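Local coordinates for tRNA (adenine(58)-N(1))-methyltransferase TrmI (Thermus thermophilus, PDB 2PWY), which catalyses the S-adenosyl-L-methionine-dependent methylation of N1 of adenosine 58 in tRNA and is required for growth at extreme temperatures, at residues A[128-131]-A[132-135]. Residues are numbered along the deposited sequence; the frame is centred on the assembly and turned at random.
With SAH (S-adenosyl-L-homocysteine), chain E.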
ATOM      1  N   GLU A 128     -23.236  20.438 -14.719  1.00 11.28           N
ATOM      2  CA  GLU A 128     -21.915  20.916 -15.115  1.00 11.41           C
ATOM      3  C   GLU A 128     -21.972  22.411 -15.421  1.00 11.75           C
ATOM      4  O   GLU A 128     -22.770  22.832 -16.250  1.00 11.54           O
ATOM      5  CB  GLU A 128     -21.420  20.127 -16.342  1.00 11.33           C
ATOM      6  CG  GLU A 128     -20.151  20.662 -17.003  1.00 12.03           C
ATOM      7  CD  GLU A 128     -18.981  20.793 -16.051  1.00 10.61           C
ATOM      8  OE1 GLU A 128     -18.539  19.762 -15.476  1.00 10.42           O
ATOM      9  OE2 GLU A 128     -18.485  21.929 -15.890  1.00 12.82           O
ATOM     10  N   ALA A 129     -21.110  23.185 -14.755  1.00 11.85           N
ATOM     11  CA  ALA A 129     -21.091  24.658 -14.871  1.00 13.08           C
ATOM     12  C   ALA A 129     -20.482  25.171 -16.171  1.00 13.93           C
ATOM     13  O   ALA A 129     -20.843  26.256 -16.648  1.00 14.33           O
ATOM     14  CB  ALA A 129     -20.353  25.270 -13.678  1.00 13.59           C
ATOM     15  N   ARG A 130     -19.552  24.408 -16.734  1.00 14.63           N
ATOM     16  CA  ARG A 130     -18.785  24.874 -17.892  1.00 15.57           C
ATOM     17  C   ARG A 130     -19.293  24.261 -19.201  1.00 15.97           C
ATOM     18  O   ARG A 130     -19.240  23.042 -19.372  1.00 15.03           O
ATOM     19  CB  ARG A 130     -17.296  24.589 -17.691  1.00 15.50           C
ATOM     20  CG  ARG A 130     -16.691  25.332 -16.505  1.00 16.12           C
ATOM     21  CD  ARG A 130     -15.225  24.991 -16.295  1.00 17.99           C
ATOM     22  NE  ARG A 130     -14.388  25.488 -17.388  1.00 23.68           N
ATOM     23  CZ  ARG A 130     -13.057  25.499 -17.375  1.00 25.23           C
ATOM     24  NH1 ARG A 130     -12.390  25.051 -16.316  1.00 26.13           N
ATOM     25  NH2 ARG A 130     -12.393  25.970 -18.425  1.00 26.59           N
ATOM     26  N   PRO A 131     -19.785  25.106 -20.135  1.00 16.12           N
ATOM     27  CA  PRO A 131     -20.427  24.605 -21.364  1.00 16.31           C
ATOM     28  C   PRO A 131     -19.537  23.718 -22.238  1.00 16.26           C
ATOM     29  O   PRO A 131     -20.018  22.719 -22.784  1.00 16.36           O
ATOM     30  CB  PRO A 131     -20.792  25.890 -22.130  1.00 16.37           C
ATOM     31  CG  PRO A 131     -20.817  26.953 -21.093  1.00 17.25           C
ATOM     32  CD  PRO A 131     -19.765  26.583 -20.099  1.00 16.38           C
ATOM     33  N   HIS A 132     -18.262  24.063 -22.379  1.00 16.29           N
ATOM     34  CA  HIS A 132     -17.393  23.255 -23.228  1.00 16.82           C
ATOM     35  C   HIS A 132     -17.157  21.885 -22.588  1.00 16.21           C
ATOM     36  O   HIS A 132     -17.140  20.861 -23.283  1.00 16.45           O
ATOM     37  CB  HIS A 132     -16.065  23.949 -23.548  1.00 17.70           C
ATOM     38  CG  HIS A 132     -15.067  23.042 -24.196  1.00 21.24           C
ATOM     39  ND1 HIS A 132     -15.235  22.546 -25.473  1.00 24.30           N
ATOM     40  CD2 HIS A 132     -13.916  22.500 -23.730  1.00 23.86           C
ATOM     41  CE1 HIS A 132     -14.220  21.754 -25.772  1.00 25.06           C
ATOM     42  NE2 HIS A 132     -13.406  21.711 -24.733  1.00 25.83           N
ATOM     43  N   HIS A 133     -16.996  21.876 -21.266  1.00 15.45           N
ATOM     44  CA  HIS A 133     -16.876  20.629 -20.521  1.00 14.72           C
ATOM     45  C   HIS A 133     -18.120  19.769 -20.737  1.00 14.11           C
ATOM     46  O   HIS A 133     -18.014  18.585 -21.065  1.00 13.23           O
ATOM     47  CB  HIS A 133     -16.634  20.891 -19.026  1.00 14.59           C
ATOM     48  CG  HIS A 133     -15.253  21.390 -18.702  1.00 15.01           C
ATOM     49  ND1 HIS A 133     -14.735  21.356 -17.424  1.00 15.18           N
ATOM     50  CD2 HIS A 133     -14.285  21.928 -19.483  1.00 15.60           C
ATOM     51  CE1 HIS A 133     -13.511  21.851 -17.430  1.00 16.31           C
ATOM     52  NE2 HIS A 133     -13.208  22.197 -18.670  1.00 15.57           N
ATOM     53  N   LEU A 134     -19.294  20.369 -20.570  1.00 13.84           N
ATOM     54  CA  LEU A 134     -20.550  19.638 -20.729  1.00 13.73           C
ATOM     55  C   LEU A 134     -20.725  19.068 -22.140  1.00 13.73           C
ATOM     56  O   LEU A 134     -21.113  17.917 -22.298  1.00 13.60           O
ATOM     57  CB  LEU A 134     -21.753  20.500 -20.335  1.00 13.62           C
ATOM     58  CG  LEU A 134     -23.106  19.783 -20.411  1.00 13.42           C
ATOM     59  CD1 LEU A 134     -23.139  18.501 -19.552  1.00 12.77           C
ATOM     60  CD2 LEU A 134     -24.240  20.718 -20.014  1.00 13.51           C
ATOM     61  N   ALA A 135     -20.414  19.864 -23.163  1.00 13.66           N
ATOM     62  CA  ALA A 135     -20.493  19.373 -24.538  1.00 13.58           C
ATOM     63  C   ALA A 135     -19.631  18.126 -24.769  1.00 13.54           C
ATOM     64  O   ALA A 135     -20.109  17.150 -25.354  1.00 13.46           O
ATOM     65  CB  ALA A 135     -20.137  20.477 -25.529  1.00 13.82           C
TER
HETATM   66  N   SAH E 501     -16.086  13.055 -12.575  1.00 10.31           N
HETATM   67  CA  SAH E 501     -15.877  13.764 -13.879  1.00 10.06           C
HETATM   68  CB  SAH E 501     -14.790  14.825 -13.756  1.00 10.50           C
HETATM   69  CG  SAH E 501     -15.264  16.058 -12.983  1.00 10.16           C
HETATM   70  SD  SAH E 501     -14.021  17.373 -13.104  1.00 11.55           S
HETATM   71  C   SAH E 501     -15.531  12.735 -14.938  1.00 10.55           C
HETATM   72  O   SAH E 501     -15.351  11.551 -14.614  1.00  9.69           O
HETATM   73  OXT SAH E 501     -15.447  13.063 -16.127  1.00 10.56           O
HETATM   74  C5' SAH E 501     -14.947  18.596 -12.139  1.00 11.42           C
HETATM   75  C4' SAH E 501     -16.010  19.311 -12.980  1.00 12.91           C
HETATM   76  O4' SAH E 501     -16.933  19.937 -12.113  1.00 12.68           O
HETATM   77  C3' SAH E 501     -15.481  20.415 -13.904  1.00 12.67           C
HETATM   78  O3' SAH E 501     -15.960  20.160 -15.220  1.00 13.49           O
HETATM   79  C2' SAH E 501     -16.059  21.709 -13.329  1.00 13.42           C
HETATM   80  O2' SAH E 501     -16.429  22.652 -14.309  1.00 14.81           O
HETATM   81  C1' SAH E 501     -17.303  21.208 -12.640  1.00 13.17           C
HETATM   82  N9  SAH E 501     -17.796  21.951 -11.468  1.00 12.47           N
HETATM   83  C8  SAH E 501     -17.061  22.395 -10.405  1.00 12.99           C
HETATM   84  N7  SAH E 501     -17.921  22.943  -9.517  1.00 13.05           N
HETATM   85  C5  SAH E 501     -19.188  22.813  -9.969  1.00 12.97           C
HETATM   86  C6  SAH E 501     -20.431  23.196  -9.451  1.00 13.50           C
HETATM   87  N6  SAH E 501     -20.531  23.814  -8.264  1.00 13.78           N
HETATM   88  N1  SAH E 501     -21.565  22.909 -10.200  1.00 13.10           N
HETATM   89  C2  SAH E 501     -21.474  22.279 -11.417  1.00 13.07           C
HETATM   90  N3  SAH E 501     -20.239  21.917 -11.919  1.00 12.98           N
HETATM   91  C4  SAH E 501     -19.120  22.179 -11.203  1.00 12.22           C
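The ribose hydroxyl O3' of SAH is held by two residues of the turn: it donates to E128 OE1 at 2.6 Å, and H133 ND1 donates to it at 2.8 Å in a nearly straight bond (172°). The other carboxylate oxygen, E128 OE2, accepts from the second hydroxyl, O2', at 2.7 Å, and through its anti lone pair from the backbone N of R130 at 2.8 Å. With G106 N also bonded to OE1, the carboxylate is held in a fixed rotation. This acidic grip on both ribose hydroxyls at the end of a strand is a hallmark of class I methyltransferases. A glutamine here would probably put an NH2 against two donors, either O3' with G106 N or O2' with R130 N, leaving that hydroxyl and that amide without their acceptor. The guanidinium of R130 lies flat on one face of the H133 imidazole, planes 24° apart and centres 4.0 Å apart; a bend at chi3 (67°) brings it there, and CD adds a CH-pi contact to the same ring. R130, the N-cap residue, accepts L134 N at its carbonyl O (2.9 Å), starting helix 131-144. E128 ends strand 123-128, and the helix that follows rests L134 on F152 and L154 of the adjacent parallel strand 150-154.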